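Local coordinates for protein tRNA threonylcarbamoyladenosine dehydratase (PDB 4D79) that catalyses the ATP-dependent dehydration of threonylcarbamoyladenosine at position 37 of tRNAs to its cyclic form, and can accept sulfur from a cysteine desulfurase in vitro, at residues 73-78 against 87-92; 10-15 against 95-100; 29-34 against 52-57; 164-169 against 202-207. All blocks are in the same frame, centred on the assembly; numbering follows the deposited sequence. Where two conformers were deposited one is given.

Contact 1 of 4, residues 73-78 against 87-92. With ATP (adenosine-5'-triphosphate), chain K.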
loop_
_atom_site.group_PDB
_atom_site.type_symbol
_atom_site.label_atom_id
_atom_site.label_comp_id
_atom_site.label_asym_id
_atom_site.label_seq_id
_atom_site.Cartn_x
_atom_site.Cartn_y
_atom_site.Cartn_z
ATOM N N GLN B 73 9.318 -0.820 -4.671
ATOM C CA GLN B 73 9.185 -2.273 -4.650
ATOM C C GLN B 73 9.557 -2.828 -3.276
ATOM O O GLN B 73 10.603 -2.492 -2.709
ATOM C CB GLN B 73 10.043 -2.911 -5.770
ATOM C CG GLN B 73 9.718 -2.276 -7.121
ATOM C CD GLN B 73 10.367 -2.940 -8.326
ATOM O OE1 GLN B 73 10.809 -4.079 -8.285
ATOM N NE2 GLN B 73 10.381 -2.228 -9.423
ATOM N N ILE B 74 8.678 -3.658 -2.722
ATOM C CA ILE B 74 8.822 -4.022 -1.319
ATOM C C ILE B 74 10.070 -4.863 -1.056
ATOM O O ILE B 74 10.563 -4.890 0.078
ATOM C CB ILE B 74 7.541 -4.741 -0.869
ATOM C CG1 ILE B 74 7.492 -4.844 0.670
ATOM C CG2 ILE B 74 7.447 -6.084 -1.516
ATOM C CD1 ILE B 74 6.215 -5.374 1.215
ATOM N N HIS B 75 10.576 -5.555 -2.058
ATOM C CA HIS B 75 11.753 -6.414 -1.925
ATOM C C HIS B 75 13.064 -5.683 -2.164
ATOM O O HIS B 75 14.128 -6.302 -2.045
ATOM C CB HIS B 75 11.664 -7.594 -2.896
ATOM C CG HIS B 75 11.356 -7.170 -4.295
ATOM N ND1 HIS B 75 12.181 -6.330 -5.029
ATOM C CD2 HIS B 75 10.281 -7.421 -5.071
ATOM C CE1 HIS B 75 11.618 -6.095 -6.200
ATOM N NE2 HIS B 75 10.465 -6.745 -6.246
ATOM N N ALA B 76 13.015 -4.395 -2.494
ATOM C CA ALA B 76 14.211 -3.639 -2.872
ATOM C C ALA B 76 14.856 -3.148 -1.583
ATOM O O ALA B 76 14.446 -2.155 -0.978
ATOM C CB ALA B 76 13.856 -2.515 -3.835
ATOM N N LEU B 77 15.824 -3.931 -1.116
ATOM C CA LEU B 77 16.588 -3.659 0.091
ATOM C C LEU B 77 18.052 -3.820 -0.269
ATOM O O LEU B 77 18.396 -4.584 -1.174
ATOM C CB LEU B 77 16.261 -4.643 1.243
ATOM C CG LEU B 77 14.809 -4.779 1.702
ATOM C CD1 LEU B 77 14.649 -5.895 2.761
ATOM C CD2 LEU B 77 14.327 -3.449 2.246
ATOM N N ARG B 78 18.909 -3.158 0.506
ATOM C CA ARG B 78 20.346 -3.165 0.234
ATOM C C ARG B 78 20.865 -4.577 0.003
ATOM O O ARG B 78 21.619 -4.836 -0.944
ATOM C CB ARG B 78 21.082 -2.510 1.411
ATOM C CG ARG B 78 22.568 -2.418 1.294
ATOM C CD ARG B 78 23.176 -2.021 2.620
ATOM N NE ARG B 78 24.627 -1.982 2.533
ATOM C CZ ARG B 78 25.415 -1.474 3.473
ATOM N NH1 ARG B 78 24.880 -0.978 4.581
ATOM N NH2 ARG B 78 26.733 -1.467 3.301
ATOM N N GLU B 87 12.288 -14.886 -6.363
ATOM C CA GLU B 87 12.804 -15.711 -5.279
ATOM C C GLU B 87 12.874 -14.930 -3.964
ATOM O O GLU B 87 12.600 -15.487 -2.900
ATOM C CB GLU B 87 14.188 -16.240 -5.650
ATOM C CG GLU B 87 14.654 -17.359 -4.770
ATOM C CD GLU B 87 13.717 -18.544 -4.843
ATOM O OE1 GLU B 87 13.376 -18.935 -5.978
ATOM O OE2 GLU B 87 13.292 -19.052 -3.781
ATOM N N VAL B 88 13.307 -13.661 -4.007
ATOM C CA VAL B 88 13.327 -12.817 -2.814
ATOM C C VAL B 88 11.926 -12.676 -2.233
ATOM O O VAL B 88 11.712 -12.793 -1.016
ATOM C CB VAL B 88 13.926 -11.437 -3.160
ATOM C CG1 VAL B 88 13.739 -10.440 -1.994
ATOM C CG2 VAL B 88 15.385 -11.566 -3.494
ATOM N N MET B 89 10.950 -12.403 -3.102
ATOM C CA MET B 89 9.578 -12.248 -2.658
ATOM C C MET B 89 9.008 -13.569 -2.141
ATOM O O MET B 89 8.246 -13.581 -1.167
ATOM C CB MET B 89 8.739 -11.695 -3.805
ATOM C CG MET B 89 7.436 -11.105 -3.375
ATOM S SD MET B 89 7.651 -9.664 -2.308
ATOM C CE MET B 89 6.278 -9.852 -1.204
ATOM N N ALA B 90 9.386 -14.697 -2.743
ATOM C CA ALA B 90 8.905 -15.985 -2.242
ATOM C C ALA B 90 9.414 -16.260 -0.831
ATOM O O ALA B 90 8.674 -16.768 0.017
ATOM C CB ALA B 90 9.329 -17.118 -3.164
ATOM N N GLU B 91 10.689 -15.958 -0.567
ATOM C CA GLU B 91 11.228 -16.167 0.772
ATOM C C GLU B 91 10.527 -15.282 1.790
ATOM O O GLU B 91 10.319 -15.682 2.947
ATOM C CB GLU B 91 12.732 -15.898 0.798
ATOM C CG GLU B 91 13.336 -16.270 2.133
ATOM C CD GLU B 91 13.098 -17.735 2.479
ATOM O OE1 GLU B 91 12.998 -18.565 1.540
ATOM O OE2 GLU B 91 12.957 -18.043 3.682
ATOM N N ARG B 92 10.192 -14.056 1.394
ATOM C CA ARG B 92 9.431 -13.187 2.273
ATOM C C ARG B 92 8.054 -13.767 2.573
ATOM O O ARG B 92 7.598 -13.728 3.726
ATOM C CB ARG B 92 9.306 -11.812 1.641
ATOM C CG ARG B 92 8.647 -10.827 2.549
ATOM C CD ARG B 92 8.673 -9.409 1.966
ATOM N NE ARG B 92 7.725 -8.600 2.695
ATOM C CZ ARG B 92 7.986 -8.030 3.866
ATOM N NH1 ARG B 92 9.195 -8.148 4.421
ATOM N NH2 ARG B 92 7.026 -7.363 4.484
HETATM P PG ATP K . 13.105 -1.213 -14.383
HETATM O O1G ATP K . 13.789 0.122 -14.217
HETATM O O2G ATP K . 13.910 -2.393 -13.894
HETATM O O3G ATP K . 12.432 -1.393 -15.723
HETATM P PB ATP K . 10.756 -2.265 -13.184
HETATM O O1B ATP K . 10.307 -2.722 -14.554
HETATM O O2B ATP K . 11.151 -3.252 -12.100
HETATM O O3B ATP K . 11.890 -1.129 -13.334
HETATM P PA ATP K . 8.055 -1.755 -12.569
HETATM O O1A ATP K . 7.510 -1.261 -13.905
HETATM O O2A ATP K . 7.493 -1.181 -11.295
HETATM O O3A ATP K . 9.604 -1.349 -12.553
HETATM O "O5'" ATP K . 8.033 -3.379 -12.493
HETATM C "C5'" ATP K . 7.526 -4.236 -13.535
HETATM C "C4'" ATP K . 7.779 -5.738 -13.344
HETATM O "O4'" ATP K . 7.045 -6.567 -14.300
HETATM C "C3'" ATP K . 9.249 -6.102 -13.517
HETATM O "O3'" ATP K . 9.770 -6.783 -12.364
HETATM C "C2'" ATP K . 9.263 -7.020 -14.724
HETATM O "O2'" ATP K . 10.307 -7.981 -14.662
HETATM C "C1'" ATP K . 7.891 -7.673 -14.715
HETATM N N9 ATP K . 7.604 -8.328 -16.031
HETATM C C8 ATP K . 7.740 -7.686 -17.220
HETATM N N7 ATP K . 7.442 -8.488 -18.276
HETATM C C5 ATP K . 7.114 -9.678 -17.766
HETATM C C6 ATP K . 6.681 -10.949 -18.360
HETATM N N6 ATP K . 6.592 -11.046 -19.688
HETATM N N1 ATP K . 6.418 -11.988 -17.565
HETATM C C2 ATP K . 6.543 -11.887 -16.222
HETATM N N3 ATP K . 6.934 -10.750 -15.606
HETATM C C4 ATP K . 7.225 -9.604 -16.300
#
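Ile74 lays its CG2 methyl against the sulfur of Met89, 3.7 Å from CG2 to SD, the two side chains crossing at about a right angle. Here the contact is tight: Met89 bends at chi2 (64°), bringing SD against the CG2 branch of the isoleucine and also to the edge of the His75 imidazole. Next to it His75 CB meets Val88 CG1 at 3.6 Å, while the ring end turns elsewhere, its NE2 bonded to the carbonyl of Ile38. A type I turn from Gln73 to Ala76 presents Ile74 and His75 to helix 85-96, in the ATP-binding Rossmann-type fold of the HesA/MoeB/ThiF family. Gln73, opening the turn, does not touch residues 87-92; its OE1 bonds to Lys85 at the head of the helix, and its NE2 to the ATP beta-phosphate, 3.0 Å from O2B and nearly straight at 168°. The looser margin is at Arg92, partly exposed, where Ile74 CD1 sits 3.9 Å from NE; the guanidinium pairs with Glu47 and reaches Ile74 O of the second subunit.

Contact 2 of 4, residues 10-15 against 95-100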
loop_
_atom_site.group_PDB
_atom_site.type_symbol
_atom_site.label_atom_id
_atom_site.label_comp_id
_atom_site.label_asym_id
_atom_site.label_seq_id
_atom_site.Cartn_x
_atom_site.Cartn_y
_atom_site.Cartn_z
ATOM N N ARG B 10 -4.883 -19.622 12.075
ATOM C CA ARG B 10 -5.898 -18.768 12.684
ATOM C C ARG B 10 -5.283 -17.652 13.534
ATOM O O ARG B 10 -5.898 -16.597 13.684
ATOM C CB ARG B 10 -6.889 -19.577 13.507
ATOM C CG ARG B 10 -8.054 -20.143 12.707
ATOM C CD ARG B 10 -9.109 -20.756 13.646
ATOM N NE ARG B 10 -8.522 -21.910 14.265
ATOM C CZ ARG B 10 -8.506 -23.119 13.725
ATOM N NH1 ARG B 10 -9.088 -23.373 12.559
ATOM N NH2 ARG B 10 -7.907 -24.080 14.370
ATOM N N GLN B 11 -4.103 -17.854 14.120
ATOM C CA GLN B 11 -3.475 -16.744 14.841
ATOM C C GLN B 11 -3.029 -15.665 13.862
ATOM O O GLN B 11 -3.166 -14.465 14.132
ATOM C CB GLN B 11 -2.274 -17.235 15.646
ATOM C CG GLN B 11 -2.664 -18.061 16.891
ATOM C CD GLN B 11 -3.667 -17.352 17.759
ATOM O OE1 GLN B 11 -4.846 -17.720 17.803
ATOM N NE2 GLN B 11 -3.218 -16.308 18.431
ATOM N N ARG B 12 -2.441 -16.077 12.742
ATOM C CA ARG B 12 -1.966 -15.113 11.746
ATOM C C ARG B 12 -3.130 -14.371 11.103
ATOM O O ARG B 12 -3.035 -13.165 10.853
ATOM C CB ARG B 12 -1.133 -15.823 10.692
ATOM C CG ARG B 12 0.169 -16.371 11.204
ATOM C CD ARG B 12 1.022 -16.964 10.089
ATOM N NE ARG B 12 2.333 -17.255 10.650
ATOM C CZ ARG B 12 2.737 -18.433 11.095
ATOM N NH1 ARG B 12 1.999 -19.532 10.940
ATOM N NH2 ARG B 12 3.948 -18.530 11.603
ATOM N N PHE B 13 -4.251 -15.070 10.845
ATOM C CA PHE B 13 -5.297 -14.529 9.974
ATOM C C PHE B 13 -6.656 -14.431 10.654
ATOM O O PHE B 13 -7.667 -14.231 9.986
ATOM C CB PHE B 13 -5.346 -15.336 8.675
ATOM C CG PHE B 13 -4.042 -15.313 7.948
ATOM C CD1 PHE B 13 -3.537 -14.113 7.437
ATOM C CD2 PHE B 13 -3.296 -16.455 7.795
ATOM C CE1 PHE B 13 -2.311 -14.087 6.783
ATOM C CE2 PHE B 13 -2.082 -16.428 7.145
ATOM C CZ PHE B 13 -1.576 -15.237 6.663
ATOM N N GLY B 14 -6.682 -14.416 11.993
ATOM C CA GLY B 14 -7.941 -14.190 12.700
ATOM C C GLY B 14 -8.621 -12.894 12.293
ATOM O O GLY B 14 -9.843 -12.845 12.140
ATOM N N GLY B 15 -7.838 -11.830 12.093
ATOM C CA GLY B 15 -8.408 -10.574 11.634
ATOM C C GLY B 15 -9.005 -10.650 10.236
ATOM O O GLY B 15 -9.962 -9.935 9.927
ATOM N N GLN B 95 8.118 -16.263 5.205
ATOM C CA GLN B 95 8.231 -15.660 6.532
ATOM C C GLN B 95 6.902 -15.106 7.016
ATOM O O GLN B 95 6.638 -15.101 8.226
ATOM C CB GLN B 95 9.289 -14.548 6.515
ATOM C CG GLN B 95 10.677 -15.114 6.575
ATOM C CD GLN B 95 11.065 -15.423 8.017
ATOM O OE1 GLN B 95 10.874 -14.599 8.931
ATOM N NE2 GLN B 95 11.562 -16.616 8.237
ATOM N N ILE B 96 6.061 -14.658 6.090
ATOM C CA ILE B 96 4.741 -14.169 6.447
ATOM C C ILE B 96 3.857 -15.323 6.869
ATOM O O ILE B 96 3.216 -15.281 7.926
ATOM C CB ILE B 96 4.119 -13.387 5.285
ATOM C CG1 ILE B 96 4.882 -12.042 5.100
ATOM C CG2 ILE B 96 2.629 -13.117 5.553
ATOM C CD1 ILE B 96 4.459 -11.255 3.875
ATOM N N ASN B 97 3.796 -16.355 6.035
ATOM C CA ASN B 97 2.971 -17.531 6.282
ATOM C C ASN B 97 3.759 -18.763 5.865
ATOM O O ASN B 97 3.842 -19.080 4.664
ATOM C CB ASN B 97 1.645 -17.452 5.542
ATOM C CG ASN B 97 0.801 -18.667 5.826
ATOM O OD1 ASN B 97 1.205 -19.521 6.610
ATOM N ND2 ASN B 97 -0.336 -18.758 5.206
ATOM N N PRO B 98 4.421 -19.432 6.818
ATOM C CA PRO B 98 5.211 -20.633 6.498
ATOM C C PRO B 98 4.391 -21.788 5.922
ATOM O O PRO B 98 4.976 -22.748 5.414
ATOM C CB PRO B 98 5.825 -21.015 7.853
ATOM C CG PRO B 98 5.779 -19.788 8.661
ATOM C CD PRO B 98 4.563 -19.028 8.223
ATOM N N GLU B 99 3.074 -21.727 5.997
ATOM C CA GLU B 99 2.201 -22.752 5.457
ATOM C C GLU B 99 1.652 -22.396 4.076
ATOM O O GLU B 99 0.934 -23.209 3.471
ATOM C CB GLU B 99 1.044 -23.010 6.433
ATOM C CG GLU B 99 1.549 -23.615 7.738
ATOM C CD GLU B 99 0.437 -23.959 8.707
ATOM O OE1 GLU B 99 -0.155 -23.023 9.259
ATOM O OE2 GLU B 99 0.165 -25.158 8.927
ATOM N N CYS B 100 2.011 -21.234 3.548
ATOM C CA CYS B 100 1.615 -20.872 2.187
ATOM C C CYS B 100 2.448 -21.668 1.181
ATOM O O CYS B 100 3.662 -21.808 1.330
ATOM C CB CYS B 100 1.800 -19.375 1.963
ATOM S SG CYS B 100 1.327 -18.799 0.282
HETATM O O HOH W 1 0.162 -20.367 9.168
HETATM O O HOH W 2 3.773 -14.490 10.581
#
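Arg12 stretches from helix 7-20 to the end of helix 85-96, and its guanidinium lies with one face on Pro98. Its CB lies over one face of the neighbouring Phe13 ring, toward the rim. CG stands anti to the carbonyl carbon (chi1 -67°), and from there the chain runs extended to NE, bringing CD to 3.5 Å from Ile96 O. NE reaches a water at 3.1 Å, and that water donates in turn to the Ile96 carbonyl. Pro98 CD stands over the centre of the guanidinium, 3.5 Å from CZ and likewise 3.5 Å from NH2. NH1 finishes on a second water at 2.7 Å, which also donates to Asn97 OD1 and Glu99 OE1, thus bridging charges too far apart for a salt bridge. Asn97 is where the helix ends: its OD1 accepts from Glu99 N in an Asx turn, the donor well above the carbonyl plane, and a type I turn runs on to Cys100. A leucine in place of Arg12 would probably leave both waters without their arginine partner and Glu99 without this positive charge. Deeper in, Phe13 offers its ring edge to Asn97, CE2 standing 3.5 Å from ND2, with the ring and amide planes 57° apart. Glu99 OE1 is held additionally by Ser6, and Val67 of the second subunit packs on Arg12.

Contact 3 of 4, residues 29-34 against 52-57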
loop_
_atom_site.group_PDB
_atom_site.type_symbol
_atom_site.label_atom_id
_atom_site.label_comp_id
_atom_site.label_asym_id
_atom_site.label_seq_id
_atom_site.Cartn_x
_atom_site.Cartn_y
_atom_site.Cartn_z
ATOM N N ALA B 29 -7.746 -19.731 1.805
ATOM C CA ALA B 29 -6.729 -20.752 2.058
ATOM C C ALA B 29 -6.666 -21.778 0.921
ATOM O O ALA B 29 -5.598 -22.324 0.622
ATOM C CB ALA B 29 -6.997 -21.448 3.390
ATOM N N ASP B 30 -7.792 -22.038 0.284
ATOM C CA ASP B 30 -7.914 -23.004 -0.801
ATOM C C ASP B 30 -7.556 -22.403 -2.155
ATOM O O ASP B 30 -7.496 -23.138 -3.156
ATOM C CB ASP B 30 -9.352 -23.512 -0.888
ATOM C CG ASP B 30 -9.730 -24.435 0.225
ATOM O OD1 ASP B 30 -8.825 -25.008 0.822
ATOM O OD2 ASP B 30 -10.937 -24.679 0.427
ATOM N N ALA B 31 -7.316 -21.096 -2.210
ATOM C CA ALA B 31 -7.114 -20.417 -3.487
ATOM C C ALA B 31 -5.669 -20.511 -3.928
ATOM O O ALA B 31 -4.747 -20.635 -3.122
ATOM C CB ALA B 31 -7.530 -18.952 -3.411
ATOM N N HIS B 32 -5.478 -20.456 -5.231
ATOM C CA HIS B 32 -4.151 -20.404 -5.821
ATOM C C HIS B 32 -4.165 -19.212 -6.763
ATOM O O HIS B 32 -4.855 -19.245 -7.791
ATOM C CB HIS B 32 -3.799 -21.711 -6.557
ATOM C CG HIS B 32 -2.360 -21.780 -6.973
ATOM N ND1 HIS B 32 -1.797 -22.889 -7.578
ATOM C CD2 HIS B 32 -1.369 -20.856 -6.877
ATOM C CE1 HIS B 32 -0.517 -22.647 -7.822
ATOM N NE2 HIS B 32 -0.230 -21.420 -7.396
ATOM N N ILE B 33 -3.421 -18.159 -6.417
ATOM C CA ILE B 33 -3.405 -16.929 -7.202
ATOM C C ILE B 33 -2.013 -16.710 -7.778
ATOM O O ILE B 33 -0.999 -16.963 -7.122
ATOM C CB ILE B 33 -3.896 -15.733 -6.364
ATOM C CG1 ILE B 33 -5.376 -15.971 -6.049
ATOM C CG2 ILE B 33 -3.675 -14.396 -7.114
ATOM C CD1 ILE B 33 -6.044 -14.903 -5.249
ATOM N N CYS B 34 -1.986 -16.312 -9.040
ATOM C CA CYS B 34 -0.766 -16.080 -9.789
ATOM C C CYS B 34 -0.567 -14.581 -9.922
ATOM O O CYS B 34 -1.482 -13.873 -10.354
ATOM C CB CYS B 34 -0.875 -16.746 -11.169
ATOM S SG CYS B 34 0.602 -16.613 -12.165
ATOM N N THR B 52 -3.349 -11.847 3.520
ATOM C CA THR B 52 -4.778 -12.096 3.604
ATOM C C THR B 52 -5.093 -13.591 3.559
ATOM O O THR B 52 -6.228 -13.982 3.281
ATOM C CB THR B 52 -5.511 -11.314 2.515
ATOM O OG1 THR B 52 -4.976 -9.973 2.417
ATOM C CG2 THR B 52 -6.967 -11.182 2.809
ATOM N N GLY B 53 -4.116 -14.442 3.866
ATOM C CA GLY B 53 -4.398 -15.847 4.029
ATOM C C GLY B 53 -4.598 -16.618 2.745
ATOM O O GLY B 53 -5.227 -17.665 2.783
ATOM N N ILE B 54 -4.094 -16.128 1.611
ATOM C CA ILE B 54 -4.123 -16.903 0.364
ATOM C C ILE B 54 -3.183 -18.098 0.484
ATOM O O ILE B 54 -2.013 -17.961 0.848
ATOM C CB ILE B 54 -3.778 -16.002 -0.832
ATOM C CG1 ILE B 54 -4.868 -14.939 -1.016
ATOM C CG2 ILE B 54 -3.610 -16.802 -2.071
ATOM C CD1 ILE B 54 -6.211 -15.478 -1.506
ATOM N N GLY B 55 -3.697 -19.292 0.180
ATOM C CA GLY B 55 -2.987 -20.514 0.547
ATOM C C GLY B 55 -1.922 -20.964 -0.413
ATOM O O GLY B 55 -1.009 -21.700 -0.011
ATOM N N ALA B 56 -1.989 -20.510 -1.659
ATOM C CA ALA B 56 -0.997 -20.854 -2.664
ATOM C C ALA B 56 -0.821 -19.645 -3.562
ATOM O O ALA B 56 -1.799 -19.024 -3.993
ATOM C CB ALA B 56 -1.387 -22.072 -3.509
ATOM N N ILE B 57 0.421 -19.300 -3.816
ATOM C CA ILE B 57 0.747 -18.139 -4.616
ATOM C C ILE B 57 1.820 -18.556 -5.603
ATOM O O ILE B 57 2.827 -19.153 -5.210
ATOM C CB ILE B 57 1.232 -16.955 -3.738
ATOM C CG1 ILE B 57 0.109 -16.511 -2.794
ATOM C CG2 ILE B 57 1.692 -15.789 -4.598
ATOM C CD1 ILE B 57 0.579 -15.553 -1.679
#
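Ile33 N donates to Ala56 O at 3.0 Å with an angle of 160° at the hydrogen, the firmer of two backbone bonds between residues 29-34 and 52-57, which pair in parallel. The other, from Ala56 N to Ala31 O, is weak, bent to 124°. CA-H...O contacts run alongside, among them Gly55 CA to Ala29 O at 3.2 Å. At that spot a side chain on Gly55 would run straight into the Ala29 carbonyl, so the absence of one lets the chains come this close. On one face of the sheet the His32 ring, its CG anti to the backbone N (chi1 -170°), receives the Ala56 methyl in a CH-pi contact, CB lying 3.8 Å from the ring centroid. NE2 of that ring is bonded to Thr58 OG1, which fixes its rotation. Ile33 and Ile57 point to the opposite face; there Ile33 CD1 meets Ile54 CD1 at 3.8 Å, the two side chains crossing at about a right angle, and Leu49 packs on all three isoleucines. Gly53, with positive phi, closes helix 42-51 in a Schellman motif before the chain enters strand 56-60. Strand 32-36, helix 42-51 and strand 56-60 together make the beta-alpha-beta crossover of a Rossmann-type fold.

Contact 4 of 4, residues 164-169 against 202-207. With K (potassium ion), chain I.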
loop_
_atom_site.group_PDB
_atom_site.type_symbol
_atom_site.label_atom_id
_atom_site.label_comp_id
_atom_site.label_asym_id
_atom_site.label_seq_id
_atom_site.Cartn_x
_atom_site.Cartn_y
_atom_site.Cartn_z
ATOM N N ILE B 164 -7.281 6.004 -7.624
ATOM C CA ILE B 164 -7.184 4.663 -8.200
ATOM C C ILE B 164 -8.544 3.984 -8.128
ATOM O O ILE B 164 -9.239 4.060 -7.121
ATOM C CB ILE B 164 -6.099 3.858 -7.455
ATOM C CG1 ILE B 164 -4.766 4.587 -7.548
ATOM C CG2 ILE B 164 -6.033 2.405 -7.920
ATOM C CD1 ILE B 164 -3.674 4.063 -6.626
ATOM N N GLN B 165 -8.919 3.302 -9.196
ATOM C CA GLN B 165 -10.202 2.626 -9.265
ATOM C C GLN B 165 -10.092 1.500 -10.293
ATOM O O GLN B 165 -9.055 1.307 -10.935
ATOM C CB GLN B 165 -11.333 3.608 -9.574
ATOM C CG GLN B 165 -11.015 4.589 -10.633
ATOM C CD GLN B 165 -12.014 5.723 -10.698
ATOM O OE1 GLN B 165 -13.145 5.538 -11.122
ATOM N NE2 GLN B 165 -11.607 6.898 -10.224
ATOM N N VAL B 166 -11.178 0.746 -10.433
ATOM C CA VAL B 166 -11.246 -0.419 -11.310
ATOM C C VAL B 166 -12.344 -0.183 -12.335
ATOM O O VAL B 166 -13.476 0.150 -11.968
ATOM C CB VAL B 166 -11.528 -1.720 -10.523
ATOM C CG1 VAL B 166 -11.413 -2.931 -11.451
ATOM C CG2 VAL B 166 -10.583 -1.869 -9.352
ATOM N N THR B 167 -12.024 -0.397 -13.611
ATOM C CA THR B 167 -13.019 -0.288 -14.660
ATOM C C THR B 167 -12.638 -1.239 -15.803
ATOM O O THR B 167 -11.592 -1.899 -15.793
ATOM C CB THR B 167 -13.134 1.179 -15.132
ATOM O OG1 THR B 167 -14.352 1.379 -15.858
ATOM C CG2 THR B 167 -11.979 1.571 -16.005
ATOM N N ASP B 168 -13.501 -1.303 -16.800
ATOM C CA ASP B 168 -13.192 -2.111 -17.965
ATOM C C ASP B 168 -12.026 -1.487 -18.714
ATOM O O ASP B 168 -11.946 -0.260 -18.856
ATOM C CB ASP B 168 -14.387 -2.211 -18.889
ATOM C CG ASP B 168 -14.148 -3.182 -20.027
ATOM O OD1 ASP B 168 -14.391 -4.397 -19.818
ATOM O OD2 ASP B 168 -13.700 -2.754 -21.121
ATOM N N LEU B 169 -11.131 -2.350 -19.201
ATOM C CA LEU B 169 -9.911 -1.898 -19.875
ATOM C C LEU B 169 -10.213 -0.923 -20.996
ATOM O O LEU B 169 -9.409 -0.022 -21.258
ATOM C CB LEU B 169 -9.119 -3.109 -20.394
ATOM C CG LEU B 169 -7.852 -2.816 -21.226
ATOM C CD1 LEU B 169 -6.835 -1.985 -20.421
ATOM C CD2 LEU B 169 -7.223 -4.155 -21.741
ATOM N N ASP B 202 -10.990 -6.467 -16.545
ATOM C CA ASP B 202 -11.022 -5.538 -15.415
ATOM C C ASP B 202 -9.640 -4.930 -15.257
ATOM O O ASP B 202 -8.647 -5.658 -15.214
ATOM C CB ASP B 202 -11.398 -6.187 -14.076
ATOM C CG ASP B 202 -12.805 -6.747 -14.035
ATOM O OD1 ASP B 202 -13.638 -6.366 -14.881
ATOM O OD2 ASP B 202 -13.097 -7.571 -13.111
ATOM N N CYS B 203 -9.578 -3.605 -15.117
ATOM C CA CYS B 203 -8.304 -2.896 -15.138
ATOM C C CYS B 203 -8.224 -1.868 -14.005
ATOM O O CYS B 203 -9.101 -1.011 -13.876
ATOM C CB CYS B 203 -8.098 -2.193 -16.470
ATOM S SG CYS B 203 -6.423 -1.501 -16.609
ATOM N N VAL B 204 -7.155 -1.941 -13.213
ATOM C CA VAL B 204 -6.876 -0.920 -12.211
ATOM C C VAL B 204 -6.165 0.250 -12.896
ATOM O O VAL B 204 -5.162 0.065 -13.593
ATOM C CB VAL B 204 -6.004 -1.479 -11.081
ATOM C CG1 VAL B 204 -5.770 -0.377 -9.999
ATOM C CG2 VAL B 204 -6.618 -2.756 -10.460
ATOM N N PHE B 205 -6.687 1.449 -12.710
ATOM C CA PHE B 205 -6.115 2.657 -13.292
ATOM C C PHE B 205 -6.409 3.811 -12.346
ATOM O O PHE B 205 -7.038 3.632 -11.308
ATOM C CB PHE B 205 -6.706 2.934 -14.686
ATOM C CG PHE B 205 -8.043 3.585 -14.621
ATOM C CD1 PHE B 205 -9.134 2.884 -14.157
ATOM C CD2 PHE B 205 -8.213 4.903 -14.991
ATOM C CE1 PHE B 205 -10.388 3.496 -14.033
ATOM C CE2 PHE B 205 -9.466 5.511 -14.878
ATOM C CZ PHE B 205 -10.542 4.814 -14.397
ATOM N N SER B 206 -5.926 5.000 -12.701
ATOM C CA SER B 206 -6.203 6.203 -11.938
ATOM C C SER B 206 -6.710 7.326 -12.831
ATOM O O SER B 206 -6.245 7.489 -13.958
ATOM C CB SER B 206 -4.974 6.617 -11.172
ATOM O OG SER B 206 -5.189 7.889 -10.601
ATOM N N THR B 207 -7.685 8.087 -12.332
ATOM C CA THR B 207 -8.193 9.239 -13.066
ATOM C C THR B 207 -7.233 10.411 -13.043
ATOM O O THR B 207 -7.487 11.389 -13.737
ATOM C CB THR B 207 -9.527 9.726 -12.509
ATOM O OG1 THR B 207 -9.433 9.898 -11.093
ATOM C CG2 THR B 207 -10.634 8.706 -12.829
HETATM K K K I . -4.048 8.095 -14.790
HETATM O O HOH W 3 -14.943 -5.403 -17.407
HETATM O O HOH W 4 -3.688 5.123 -14.698
#
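Strands 164-168 and 202-206 pair antiparallel through four backbone bonds, Gln165 with Phe205 and Thr167 with Cys203 each bonding both ways, while the strand axes make an angle of 143°. On one face Ile164 CG2 presses on Val204 CG1 at a tight 3.5 Å, with helix 242-266 packed against Ile164 and Val166. The other face carries Gln165, whose CG rests 3.6 Å from Phe205 CE1; its CG sits between backbone N and carbonyl carbon (chi1 44°), and the chain then runs extended, its amide end crossing Thr207 at about a right angle, with NE2 3.3 Å from Thr207 CG2 and weakly bonded to Gln163 O. An alanine in place of Gln165 would probably leave Phe205 CE1 and the Thr207 methyl without this chain. Leu169 CD1 touches Cys203 SG at 3.9 Å. Ser206 gives its carbonyl oxygen to the potassium ion at 2.4 Å, alongside Gln158, Gln174 and Glu208, and its N binds a water that is also a ligand, so both backbone polar atoms here serve the metal.

In the fold
Contacts 2 and 3 are the closest pair, centres 11 Å apart and in touch: Phe13 CE1 meets Gly53 N at 3.4 Å, and Cys100 SG packs on Ile57 CD1. Contacts 3 and 1 are both nested along the chain inside the loop that contact 2 closes; contact 1 shares helix 85-96 with contact 2, centres about 18 Å apart, and both meet the second subunit. Contact 1 touches ATP, through Gln73, whereas the side chain of Ile57 in contact 3 is about 13 Å from it. Contact 4 shares the sheet of contact 3 but lies across the chain's centre, 23 Å from contact 3 and 26 Å from contact 1 between centres, and contributes Ser206 to the potassium site.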